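Local coordinates for stromal cell-derived factor 2-like protein (Arabidopsis thaliana, PDB 3MAL) that takes part in endoplasmic reticulum protein quality control and the unfolded protein response, in a complex with ERDJ3B and BIP1 needed for accumulation of the immune receptor EFR, at residues 47-52 and 112-117; 94-99 and 119-124; 105-110 and 171-176; 152-157 and 176-181. All coordinates share one frame; numbering follows the deposited sequence.

Contact 1 (47-52 and 112-117); sequences GQQSVT and VSCFGD
Q49 and C114 form the firm backbone bridge between these two strands, an antiparallel hydrogen-bonded pair in which C114 N donates to Q49 O over 2.8 Å, almost straight at 170°. The pair's other rung is not direct: a water accepts from Q49 N at 3.1 Å and donates to C114 O at 2.8 Å, so the ladder opens at this end. Polar side chains add a second link. With S113 OG set between its backbone N and carbonyl carbon (chi1 69°), the hydroxyl faces Q48 and donates to Q48 OE1 at 2.7 Å. The extended Q48 chain carries its amide on to the rim of the F115 ring, where Q48 NE2 approaches F115 CD2 at 3.8 Å with amide and ring planes 54° apart. In the beta-trefoil of the MIR domain three hairpins cap a six-stranded barrel, and here the second strands of the first and second hairpins, 49-54 and 110-115, come together. Apolar contacts come from V51, whose two branches divide the work, CG2 meeting C114 SG at 3.9 Å and CG1 meeting V112 CG1 at 4.3 Å. Q49 lies on the same face as C114, and the extended chain brings Q49 OE1 within 3.3 Å of C114 CB. That amide oxygen is hydrogen-bonded to the hydroxyls of S37 and T93.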
loop_
_atom_site.group_PDB
_atom_site.type_symbol
_atom_site.label_atom_id
_atom_site.label_comp_id
_atom_site.label_asym_id
_atom_site.label_seq_id
_atom_site.Cartn_x
_atom_site.Cartn_y
_atom_site.Cartn_z
ATOM N N GLY A 47 -15.423 -5.442 7.540
ATOM C CA GLY A 47 -15.798 -4.298 8.380
ATOM C C GLY A 47 -14.595 -3.525 8.938
ATOM O O GLY A 47 -14.752 -2.692 9.842
ATOM N N GLN A 48 -13.388 -3.794 8.431
ATOM C CA GLN A 48 -12.203 -3.042 8.889
ATOM C C GLN A 48 -12.135 -1.647 8.216
ATOM O O GLN A 48 -12.938 -1.344 7.340
ATOM C CB GLN A 48 -10.909 -3.847 8.672
ATOM C CG GLN A 48 -10.812 -5.106 9.571
ATOM C CD GLN A 48 -9.744 -6.081 9.125
ATOM O OE1 GLN A 48 -8.879 -5.746 8.316
ATOM N NE2 GLN A 48 -9.801 -7.296 9.647
ATOM N N GLN A 49 -11.177 -0.819 8.639
ATOM C CA GLN A 49 -10.968 0.523 8.062
ATOM C C GLN A 49 -10.713 0.416 6.570
ATOM O O GLN A 49 -9.887 -0.410 6.123
ATOM C CB GLN A 49 -9.779 1.201 8.744
ATOM C CG GLN A 49 -9.513 2.669 8.307
ATOM C CD GLN A 49 -8.370 3.299 9.094
ATOM O OE1 GLN A 49 -7.284 3.552 8.549
ATOM N NE2 GLN A 49 -8.599 3.537 10.387
ATOM N N SER A 50 -11.390 1.263 5.795
ATOM C CA SER A 50 -11.329 1.203 4.343
ATOM C C SER A 50 -10.106 1.918 3.765
ATOM O O SER A 50 -9.471 2.760 4.415
ATOM C CB SER A 50 -12.610 1.777 3.738
ATOM O OG SER A 50 -12.722 3.158 4.062
ATOM N N VAL A 51 -9.749 1.497 2.561
ATOM C CA VAL A 51 -8.591 2.008 1.818
ATOM C C VAL A 51 -9.131 2.322 0.406
ATOM O O VAL A 51 -9.939 1.567 -0.125
ATOM C CB VAL A 51 -7.454 0.940 1.777
ATOM C CG1 VAL A 51 -6.381 1.309 0.730
ATOM C CG2 VAL A 51 -6.831 0.759 3.156
ATOM N N THR A 52 -8.702 3.440 -0.179
ATOM C CA THR A 52 -9.173 3.882 -1.494
ATOM C C THR A 52 -8.053 4.492 -2.314
ATOM O O THR A 52 -6.927 4.691 -1.815
ATOM C CB THR A 52 -10.287 4.973 -1.389
ATOM O OG1 THR A 52 -9.717 6.204 -0.916
ATOM C CG2 THR A 52 -11.433 4.530 -0.477
ATOM N N VAL A 112 -8.900 -4.962 0.357
ATOM C CA VAL A 112 -7.736 -4.317 0.929
ATOM C C VAL A 112 -8.169 -3.324 2.000
ATOM O O VAL A 112 -8.932 -2.382 1.711
ATOM C CB VAL A 112 -6.864 -3.635 -0.185
ATOM C CG1 VAL A 112 -5.700 -2.883 0.432
ATOM C CG2 VAL A 112 -6.313 -4.698 -1.114
ATOM N N SER A 113 -7.694 -3.548 3.233
ATOM C CA SER A 113 -8.102 -2.731 4.378
ATOM C C SER A 113 -6.925 -2.147 5.153
ATOM O O SER A 113 -5.740 -2.368 4.816
ATOM C CB SER A 113 -8.979 -3.560 5.350
ATOM O OG SER A 113 -8.214 -4.573 6.003
ATOM N N CYS A 114 -7.262 -1.369 6.180
ATOM C CA CYS A 114 -6.298 -0.938 7.186
ATOM C C CYS A 114 -6.627 -1.641 8.510
ATOM O O CYS A 114 -7.764 -1.568 8.998
ATOM C CB CYS A 114 -6.293 0.602 7.342
ATOM S SG CYS A 114 -4.869 1.374 6.480
ATOM N N PHE A 115 -5.627 -2.315 9.084
ATOM C CA PHE A 115 -5.828 -3.232 10.208
ATOM C C PHE A 115 -4.989 -2.847 11.424
ATOM O O PHE A 115 -3.872 -2.343 11.297
ATOM C CB PHE A 115 -5.458 -4.659 9.760
ATOM C CG PHE A 115 -5.374 -5.681 10.872
ATOM C CD1 PHE A 115 -4.158 -5.952 11.508
ATOM C CD2 PHE A 115 -6.507 -6.408 11.256
ATOM C CE1 PHE A 115 -4.077 -6.886 12.533
ATOM C CE2 PHE A 115 -6.429 -7.364 12.264
ATOM C CZ PHE A 115 -5.217 -7.610 12.899
ATOM N N GLY A 116 -5.517 -3.148 12.604
ATOM C CA GLY A 116 -4.720 -3.087 13.818
ATOM C C GLY A 116 -4.267 -1.704 14.222
ATOM O O GLY A 116 -4.954 -0.714 13.995
ATOM N N ASP A 117 -3.103 -1.640 14.837
ATOM C CA ASP A 117 -2.573 -0.380 15.295
ATOM C C ASP A 117 -1.173 -0.641 15.785
ATOM O O ASP A 117 -0.593 -1.655 15.476
ATOM C CB ASP A 117 -3.429 0.188 16.430
ATOM C CG ASP A 117 -3.498 -0.746 17.641
ATOM O OD1 ASP A 117 -2.518 -1.431 17.971
ATOM O OD2 ASP A 117 -4.558 -0.817 18.268
HETATM O O HOH W 1 -9.564 -1.727 11.071
#

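Contact 2 (94-99 and 119-124); sequences RKWLHS and TNSDTG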
loop_
_atom_site.group_PDB
_atom_site.type_symbol
_atom_site.label_atom_id
_atom_site.label_comp_id
_atom_site.label_asym_id
_atom_site.label_seq_id
_atom_site.Cartn_x
_atom_site.Cartn_y
_atom_site.Cartn_z
ATOM N N ARG A 94 -2.281 5.142 11.999
ATOM C CA ARG A 94 -1.421 4.108 12.574
ATOM C C ARG A 94 -1.828 2.660 12.244
ATOM O O ARG A 94 -1.239 1.712 12.781
ATOM C CB ARG A 94 -1.314 4.304 14.101
ATOM C CG ARG A 94 -0.514 5.499 14.466
ATOM C CD ARG A 94 0.887 4.963 14.690
ATOM N NE ARG A 94 1.857 5.690 13.925
ATOM C CZ ARG A 94 3.135 5.361 13.823
ATOM N NH1 ARG A 94 3.619 4.276 14.431
ATOM N NH2 ARG A 94 3.916 6.125 13.094
ATOM N N LYS A 95 -2.809 2.478 11.359
ATOM C CA LYS A 95 -3.225 1.121 10.949
ATOM C C LYS A 95 -2.365 0.612 9.781
ATOM O O LYS A 95 -1.743 1.412 9.071
ATOM C CB LYS A 95 -4.737 1.054 10.619
ATOM C CG LYS A 95 -5.673 1.499 11.784
ATOM C CD LYS A 95 -7.040 0.784 11.652
ATOM C CE LYS A 95 -7.999 1.017 12.841
ATOM N NZ LYS A 95 -7.307 1.022 14.160
ATOM N N TRP A 96 -2.316 -0.711 9.606
ATOM C CA TRP A 96 -1.405 -1.359 8.635
ATOM C C TRP A 96 -2.149 -1.705 7.355
ATOM O O TRP A 96 -3.258 -2.220 7.426
ATOM C CB TRP A 96 -0.823 -2.656 9.234
ATOM C CG TRP A 96 -0.156 -2.414 10.538
ATOM C CD1 TRP A 96 -0.710 -2.506 11.789
ATOM C CD2 TRP A 96 1.184 -1.981 10.718
ATOM N NE1 TRP A 96 0.225 -2.154 12.743
ATOM C CE2 TRP A 96 1.393 -1.823 12.106
ATOM C CE3 TRP A 96 2.237 -1.702 9.837
ATOM C CZ2 TRP A 96 2.618 -1.407 12.632
ATOM C CZ3 TRP A 96 3.457 -1.314 10.361
ATOM C CH2 TRP A 96 3.636 -1.154 11.743
ATOM N N LEU A 97 -1.551 -1.420 6.194
ATOM C CA LEU A 97 -2.096 -1.913 4.914
ATOM C C LEU A 97 -2.263 -3.451 4.987
ATOM O O LEU A 97 -1.317 -4.164 5.320
ATOM C CB LEU A 97 -1.160 -1.543 3.747
ATOM C CG LEU A 97 -1.774 -1.816 2.363
ATOM C CD1 LEU A 97 -3.027 -0.932 2.148
ATOM C CD2 LEU A 97 -0.728 -1.671 1.218
ATOM N N HIS A 98 -3.455 -3.948 4.677
ATOM C CA HIS A 98 -3.856 -5.323 5.067
ATOM C C HIS A 98 -4.700 -5.967 3.966
ATOM O O HIS A 98 -5.440 -5.287 3.242
ATOM C CB HIS A 98 -4.688 -5.244 6.364
ATOM C CG HIS A 98 -4.950 -6.558 7.057
ATOM N ND1 HIS A 98 -4.058 -7.134 7.941
ATOM C CD2 HIS A 98 -6.054 -7.348 7.075
ATOM C CE1 HIS A 98 -4.586 -8.241 8.441
ATOM N NE2 HIS A 98 -5.794 -8.393 7.931
ATOM N N SER A 99 -4.605 -7.270 3.854
ATOM C CA SER A 99 -5.515 -8.074 3.002
ATOM C C SER A 99 -5.861 -9.443 3.650
ATOM O O SER A 99 -5.399 -9.743 4.696
ATOM C CB SER A 99 -5.215 -8.143 1.488
ATOM O OG SER A 99 -6.245 -8.618 0.665
ATOM N N THR A 119 -0.033 -1.721 18.472
ATOM C CA THR A 119 0.082 -2.877 19.364
ATOM C C THR A 119 -0.410 -4.159 18.700
ATOM O O THR A 119 -0.379 -5.242 19.302
ATOM C CB THR A 119 -0.746 -2.653 20.645
ATOM O OG1 THR A 119 -2.144 -2.596 20.303
ATOM C CG2 THR A 119 -0.320 -1.357 21.315
ATOM N N ASN A 120 -0.878 -4.033 17.459
ATOM C CA ASN A 120 -1.565 -5.111 16.789
ATOM C C ASN A 120 -1.222 -5.137 15.295
ATOM O O ASN A 120 -1.707 -4.322 14.513
ATOM C CB ASN A 120 -3.081 -4.974 17.016
ATOM C CG ASN A 120 -3.861 -6.206 16.581
ATOM O OD1 ASN A 120 -3.305 -7.316 16.491
ATOM N ND2 ASN A 120 -5.166 -6.022 16.298
ATOM N N SER A 121 -0.354 -6.072 14.923
ATOM C CA SER A 121 -0.014 -6.328 13.530
ATOM C C SER A 121 0.050 -7.839 13.382
ATOM O O SER A 121 0.413 -8.545 14.339
ATOM C CB SER A 121 1.346 -5.683 13.186
ATOM O OG SER A 121 1.731 -5.905 11.834
ATOM N N ASP A 122 -0.332 -8.353 12.217
ATOM C CA ASP A 122 -0.135 -9.777 11.918
ATOM C C ASP A 122 0.388 -10.006 10.500
ATOM O O ASP A 122 0.629 -9.035 9.776
ATOM C CB ASP A 122 -1.378 -10.625 12.245
ATOM C CG ASP A 122 -2.568 -10.332 11.364
ATOM O OD1 ASP A 122 -2.410 -9.997 10.169
ATOM O OD2 ASP A 122 -3.698 -10.479 11.868
ATOM N N THR A 123 0.595 -11.269 10.104
ATOM C CA THR A 123 1.129 -11.560 8.748
ATOM C C THR A 123 0.253 -11.034 7.584
ATOM O O THR A 123 0.719 -10.892 6.448
ATOM C CB THR A 123 1.442 -13.067 8.524
ATOM O OG1 THR A 123 0.235 -13.824 8.524
ATOM C CG2 THR A 123 2.398 -13.611 9.597
ATOM N N GLY A 124 -1.018 -10.756 7.866
ATOM C CA GLY A 124 -1.899 -10.204 6.842
ATOM C C GLY A 124 -1.497 -8.780 6.470
ATOM O O GLY A 124 -2.013 -8.226 5.498
HETATM O O HOH W 2 -6.023 -10.827 10.115
#
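W96, H98 and S99 meet S121, D122 and G124 in a mostly buried strand-against-loop contact, where the first strand of the second trefoil hairpin lies beside the connection that leads back to the barrel. S121 supplies a CH-pi contact: its CB sits over one face of the W96 indole, 4.0 Å from the centroid of the five-membered ring and 20° off the normal. The indole NE1 is hydrogen-bonded to D117 O, and S121 OG to D125. At H98 the approach is to the edge instead, with D122 OD1 near the ring plane and 3.3 Å from H98 CE1. A water ties the two more loosely, donating to D122 OD2 and accepting weakly from H98 NE2, while H98 ND1 is bonded to D125. The same D122 OD1 receives G124 N at 2.8 Å, an Asx turn that shapes the loop just where G124 comes close to the imidazole. S99 N donates to G124 O over 3.2 Å, and H98 CA makes a CH...O contact with that oxygen. Strand 96-100 bonds through W96 to F115 of strand 110-115 and through L97 to L88 of strand 85-90, and the loop runs on into strand 127-131.

Contact 3 (105-110 and 171-176); sequences PISGNL and EVCGIR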
loop_
_atom_site.group_PDB
_atom_site.type_symbol
_atom_site.label_atom_id
_atom_site.label_comp_id
_atom_site.label_asym_id
_atom_site.label_seq_id
_atom_site.Cartn_x
_atom_site.Cartn_y
_atom_site.Cartn_z
ATOM N N PRO A 105 -15.618 -4.065 -1.998
ATOM C CA PRO A 105 -17.028 -3.647 -2.116
ATOM C C PRO A 105 -17.595 -3.410 -3.515
ATOM O O PRO A 105 -18.826 -3.441 -3.672
ATOM C CB PRO A 105 -17.090 -2.344 -1.288
ATOM C CG PRO A 105 -15.704 -2.096 -0.775
ATOM C CD PRO A 105 -14.757 -2.998 -1.485
ATOM N N ILE A 106 -16.753 -3.157 -4.517
ATOM C CA ILE A 106 -17.273 -2.848 -5.850
ATOM C C ILE A 106 -17.114 -4.025 -6.809
ATOM O O ILE A 106 -18.100 -4.447 -7.429
ATOM C CB ILE A 106 -16.677 -1.517 -6.473
ATOM C CG1 ILE A 106 -17.089 -0.297 -5.634
ATOM C CG2 ILE A 106 -17.169 -1.317 -7.889
ATOM C CD1 ILE A 106 -16.628 1.063 -6.228
ATOM N N SER A 107 -15.896 -4.560 -6.908
ATOM C CA SER A 107 -15.570 -5.573 -7.918
ATOM C C SER A 107 -15.541 -7.022 -7.383
ATOM O O SER A 107 -15.358 -7.967 -8.148
ATOM C CB SER A 107 -14.250 -5.230 -8.609
ATOM O OG SER A 107 -13.170 -5.260 -7.670
ATOM N N GLY A 108 -15.721 -7.205 -6.082
ATOM C CA GLY A 108 -15.754 -8.565 -5.519
ATOM C C GLY A 108 -14.416 -9.275 -5.643
ATOM O O GLY A 108 -14.364 -10.508 -5.781
ATOM N N ASN A 109 -13.330 -8.496 -5.611
ATOM C CA ASN A 109 -11.974 -9.051 -5.566
ATOM C C ASN A 109 -11.504 -9.049 -4.110
ATOM O O ASN A 109 -12.330 -8.936 -3.204
ATOM C CB ASN A 109 -11.036 -8.264 -6.499
ATOM C CG ASN A 109 -11.340 -8.528 -7.975
ATOM O OD1 ASN A 109 -11.240 -9.665 -8.437
ATOM N ND2 ASN A 109 -11.736 -7.494 -8.699
ATOM N N LEU A 110 -10.210 -9.213 -3.854
ATOM C CA LEU A 110 -9.760 -9.347 -2.466
ATOM C C LEU A 110 -9.893 -7.990 -1.798
ATOM O O LEU A 110 -9.390 -7.002 -2.317
ATOM C CB LEU A 110 -8.287 -9.776 -2.447
ATOM C CG LEU A 110 -7.751 -11.218 -2.294
ATOM C CD1 LEU A 110 -8.786 -12.341 -2.042
ATOM C CD2 LEU A 110 -6.693 -11.555 -3.380
ATOM N N GLU A 171 -12.012 2.263 -5.843
ATOM C CA GLU A 171 -11.786 0.993 -5.152
ATOM C C GLU A 171 -10.315 0.600 -5.221
ATOM O O GLU A 171 -9.674 0.707 -6.275
ATOM C CB GLU A 171 -12.616 -0.141 -5.773
ATOM C CG GLU A 171 -12.743 -1.369 -4.858
ATOM C CD GLU A 171 -13.193 -2.609 -5.604
ATOM O OE1 GLU A 171 -12.706 -2.828 -6.722
ATOM O OE2 GLU A 171 -14.020 -3.366 -5.072
ATOM N N VAL A 172 -9.799 0.124 -4.091
ATOM C CA VAL A 172 -8.510 -0.557 -4.067
ATOM C C VAL A 172 -8.802 -2.001 -3.666
ATOM O O VAL A 172 -9.633 -2.254 -2.783
ATOM C CB VAL A 172 -7.523 0.146 -3.102
ATOM C CG1 VAL A 172 -6.215 -0.675 -2.922
ATOM C CG2 VAL A 172 -7.226 1.552 -3.630
ATOM N N CYS A 173 -8.166 -2.947 -4.352
ATOM C CA CYS A 173 -8.423 -4.370 -4.075
ATOM C C CYS A 173 -7.179 -5.181 -4.426
ATOM O O CYS A 173 -6.154 -4.606 -4.791
ATOM C CB CYS A 173 -9.643 -4.854 -4.865
ATOM S SG CYS A 173 -9.441 -4.776 -6.651
ATOM N N GLY A 174 -7.267 -6.504 -4.268
ATOM C CA GLY A 174 -6.189 -7.422 -4.642
ATOM C C GLY A 174 -6.694 -8.366 -5.724
ATOM O O GLY A 174 -7.837 -8.849 -5.636
ATOM N N ILE A 175 -5.894 -8.570 -6.780
ATOM C CA ILE A 175 -6.220 -9.569 -7.828
ATOM C C ILE A 175 -5.036 -10.474 -8.067
ATOM O O ILE A 175 -3.897 -10.163 -7.681
ATOM C CB ILE A 175 -6.701 -8.970 -9.191
ATOM C CG1 ILE A 175 -5.504 -8.438 -10.004
ATOM C CG2 ILE A 175 -7.839 -7.931 -8.973
ATOM C CD1 ILE A 175 -5.825 -8.096 -11.430
ATOM N N ARG A 176 -5.285 -11.594 -8.717
ATOM C CA ARG A 176 -4.263 -12.623 -8.744
ATOM C C ARG A 176 -3.293 -12.564 -9.911
ATOM O O ARG A 176 -2.251 -13.198 -9.853
ATOM C CB ARG A 176 -4.917 -13.987 -8.638
ATOM C CG ARG A 176 -5.788 -14.086 -7.377
ATOM C CD ARG A 176 -5.183 -14.945 -6.306
ATOM N NE ARG A 176 -5.994 -14.928 -5.091
ATOM C CZ ARG A 176 -6.156 -15.980 -4.283
ATOM N NH1 ARG A 176 -5.588 -17.152 -4.584
ATOM N NH2 ARG A 176 -6.899 -15.873 -3.188
#
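The carboxylate of E171 is gripped by I106 and S107 in the loop before strand 110-115. E171 OE2 accepts two backbone bonds from one face of the carboxylate plane, I106 N at 2.8 Å from well above that plane and S107 N at 2.9 Å on the syn side. E171 OE1 uses its syn lone pair for S107 OG at 2.7 Å, so the serine holds both oxygens. E171 reaches the loop because its CG is anti to the backbone N (chi1 -163°) and the chain beyond stays extended. Farther along, L110 and G174 form an antiparallel hydrogen-bonded pair, with L110 N to G174 O at 3.0 Å and G174 N to L110 O at 2.9 Å. Between the two bonded sites N109 packs its CB on C173 SG, and its amide lies alongside I175, N109 CG to I175 CG2 at 3.7 Å. At the outer end L110 CD2 touches the edge of the R176 guanidinium.

The next shell fixes these groups. N109 ND2 donates to S107 OG at 2.8 Å, steadying the hydroxyl that holds E171, while H158 is bonded to OE1 and the S104 hydroxyl to OE2. So many polar partners probably stabilise the ionised carboxylate. In this protein the docking of E171 adds to the L110-G174 pairing of strands 110-115 and 170-175, which joins two hairpins of the beta-trefoil cap.

Contact 4 (152-157 and 176-181); sequences SGYLHS and REKKAD
H156 and D181 form one close-packed end of this contact. D181 CB approaches H156 NE2 at 3.4 Å and S157 O at 3.1 Å, and the ring and carboxylate planes stand nearly perpendicular, 87° apart. A bond from S157 N to D181 O is also modelled, but the position of that oxygen is doubtful and little should rest on it. H156 also touches C173 and I175 of strand 170-175.

The buried Y154 ring makes the other close fit. With CG anti to the carbonyl carbon (chi1 -62°), the ring swings out to the loop, where R176 O meets its edge, 3.5 Å from Y154 CE2. The extended K178 chain passes obliquely by the phenol, bringing K178 CE to 3.3 Å from Y154 OH.

Looser and more open to solvent are the exposed side chains of R176, E177 and K179, and K178 NZ makes a long, weak ion pair with E132. A water joins the backbones at the start of both segments, donating to S152 O at 2.6 Å and R176 O at 2.8 Å. Hairpin strand and outgoing connection thus lie together within MIR 3, the 3-10 turn at A180 and D181 leading towards strand 184-190, which closes the beta-trefoil barrel.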
loop_
_atom_site.group_PDB
_atom_site.type_symbol
_atom_site.label_atom_id
_atom_site.label_comp_id
_atom_site.label_asym_id
_atom_site.label_seq_id
_atom_site.Cartn_x
_atom_site.Cartn_y
_atom_site.Cartn_z
ATOM N N SER A 152 -1.476 -13.906 -1.934
ATOM C CA SER A 152 -0.875 -13.723 -3.262
ATOM C C SER A 152 -1.559 -12.662 -4.158
ATOM O O SER A 152 -1.250 -12.581 -5.344
ATOM C CB SER A 152 -0.757 -15.066 -4.013
ATOM O OG SER A 152 0.041 -15.967 -3.297
ATOM N N GLY A 153 -2.446 -11.836 -3.597
ATOM C CA GLY A 153 -3.065 -10.733 -4.342
ATOM C C GLY A 153 -2.110 -9.563 -4.617
ATOM O O GLY A 153 -1.376 -9.142 -3.715
ATOM N N TYR A 154 -2.074 -9.058 -5.851
ATOM C CA TYR A 154 -1.338 -7.823 -6.141
ATOM C C TYR A 154 -2.239 -6.662 -5.764
ATOM O O TYR A 154 -3.428 -6.666 -6.107
ATOM C CB TYR A 154 -0.965 -7.718 -7.632
ATOM C CG TYR A 154 -0.056 -8.820 -8.065
ATOM C CD1 TYR A 154 1.296 -8.798 -7.709
ATOM C CD2 TYR A 154 -0.545 -9.919 -8.776
ATOM C CE1 TYR A 154 2.157 -9.810 -8.092
ATOM C CE2 TYR A 154 0.320 -10.949 -9.171
ATOM C CZ TYR A 154 1.677 -10.882 -8.807
ATOM O OH TYR A 154 2.572 -11.877 -9.153
ATOM N N LEU A 155 -1.680 -5.693 -5.039
ATOM C CA LEU A 155 -2.362 -4.433 -4.774
ATOM C C LEU A 155 -2.805 -3.830 -6.118
ATOM O O LEU A 155 -1.988 -3.647 -7.040
ATOM C CB LEU A 155 -1.408 -3.460 -4.042
ATOM C CG LEU A 155 -2.041 -2.129 -3.629
ATOM C CD1 LEU A 155 -3.024 -2.366 -2.469
ATOM C CD2 LEU A 155 -0.937 -1.144 -3.223
ATOM N N HIS A 156 -4.081 -3.473 -6.206
ATOM C CA HIS A 156 -4.709 -3.188 -7.490
ATOM C C HIS A 156 -5.648 -1.998 -7.348
ATOM O O HIS A 156 -6.266 -1.832 -6.307
ATOM C CB HIS A 156 -5.531 -4.422 -7.909
ATOM C CG HIS A 156 -5.917 -4.431 -9.352
ATOM N ND1 HIS A 156 -7.104 -3.893 -9.808
ATOM C CD2 HIS A 156 -5.290 -4.938 -10.436
ATOM C CE1 HIS A 156 -7.184 -4.056 -11.116
ATOM N NE2 HIS A 156 -6.103 -4.699 -11.517
ATOM N N SER A 157 -5.718 -1.150 -8.380
ATOM C CA SER A 157 -6.809 -0.201 -8.496
ATOM C C SER A 157 -7.283 -0.089 -9.950
ATOM O O SER A 157 -6.779 -0.781 -10.854
ATOM C CB SER A 157 -6.426 1.179 -7.924
ATOM O OG SER A 157 -7.593 1.907 -7.546
ATOM N N ARG A 176 -5.285 -11.594 -8.717
ATOM C CA ARG A 176 -4.263 -12.623 -8.744
ATOM C C ARG A 176 -3.293 -12.564 -9.911
ATOM O O ARG A 176 -2.251 -13.198 -9.853
ATOM C CB ARG A 176 -4.917 -13.987 -8.638
ATOM C CG ARG A 176 -5.788 -14.086 -7.377
ATOM C CD ARG A 176 -5.183 -14.945 -6.306
ATOM N NE ARG A 176 -5.994 -14.928 -5.091
ATOM C CZ ARG A 176 -6.156 -15.980 -4.283
ATOM N NH1 ARG A 176 -5.588 -17.152 -4.584
ATOM N NH2 ARG A 176 -6.899 -15.873 -3.188
ATOM N N GLU A 177 -3.624 -11.800 -10.948
ATOM C CA GLU A 177 -2.773 -11.681 -12.134
ATOM C C GLU A 177 -2.069 -10.325 -12.231
ATOM O O GLU A 177 -2.658 -9.282 -11.923
ATOM C CB GLU A 177 -3.627 -11.840 -13.418
ATOM C CG GLU A 177 -4.330 -13.195 -13.559
ATOM C CD GLU A 177 -5.506 -13.348 -12.614
ATOM O OE1 GLU A 177 -6.289 -12.392 -12.440
ATOM O OE2 GLU A 177 -5.639 -14.418 -12.025
ATOM N N LYS A 178 -0.845 -10.343 -12.763
ATOM C CA LYS A 178 -0.132 -9.109 -13.107
ATOM C C LYS A 178 -0.839 -8.419 -14.251
ATOM O O LYS A 178 -1.123 -9.036 -15.291
ATOM C CB LYS A 178 1.331 -9.392 -13.484
ATOM C CG LYS A 178 2.115 -10.085 -12.399
ATOM C CD LYS A 178 3.618 -10.076 -12.726
ATOM C CE LYS A 178 4.393 -10.497 -11.512
ATOM N NZ LYS A 178 5.869 -10.385 -11.738
ATOM N N LYS A 179 -1.180 -7.153 -14.050
ATOM C CA LYS A 179 -1.802 -6.356 -15.091
ATOM C C LYS A 179 -1.286 -4.935 -15.008
ATOM O O LYS A 179 -0.648 -4.552 -14.016
ATOM C CB LYS A 179 -3.333 -6.335 -14.926
ATOM C CG LYS A 179 -4.021 -7.689 -15.029
ATOM C CD LYS A 179 -5.550 -7.509 -14.925
ATOM C CE LYS A 179 -6.264 -8.846 -15.078
ATOM N NZ LYS A 179 -7.760 -8.729 -14.978
ATOM N N ALA A 180 -1.587 -4.141 -16.030
ATOM C CA ALA A 180 -1.230 -2.720 -16.042
ATOM C C ALA A 180 -1.787 -1.983 -14.806
ATOM O O ALA A 180 -1.125 -1.106 -14.250
ATOM C CB ALA A 180 -1.728 -2.074 -17.332
ATOM N N ASP A 181 -2.991 -2.367 -14.380
ATOM C CA ASP A 181 -3.665 -1.740 -13.227
ATOM C C ASP A 181 -3.159 -2.228 -11.870
ATOM O O ASP A 181 -3.744 -1.882 -10.837
ATOM C CB ASP A 181 -5.186 -1.968 -13.285
ATOM C CG ASP A 181 -5.890 -1.086 -14.312
ATOM O OD1 ASP A 181 -5.469 0.059 -14.552
ATOM O OD2 ASP A 181 -6.902 -1.549 -14.876
HETATM O O HOH W 3 -1.318 -14.151 -7.415
#

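Overall arrangement
Contacts 1 and 3 join different hairpins of the trefoil cap, whereas contacts 2 and 4 bind the first strand of one hairpin to its own outgoing loop, in MIR 2 and MIR 3 respectively. Contacts 1 and 2 are buried; 3 and 4 are only partly so, with charged or polar residues at their margins. Strands 96-100 and 110-115 connect contacts 1 and 2, and strands 154-161 and 170-175 connect 3 and 4. The chemistry follows the place: valine and cysteine packing joins the backbone bond in contact 1, a carboxylate collects loop donors in contact 3, and aromatic and histidine side chains meet the outgoing loop in contacts 2 and 4.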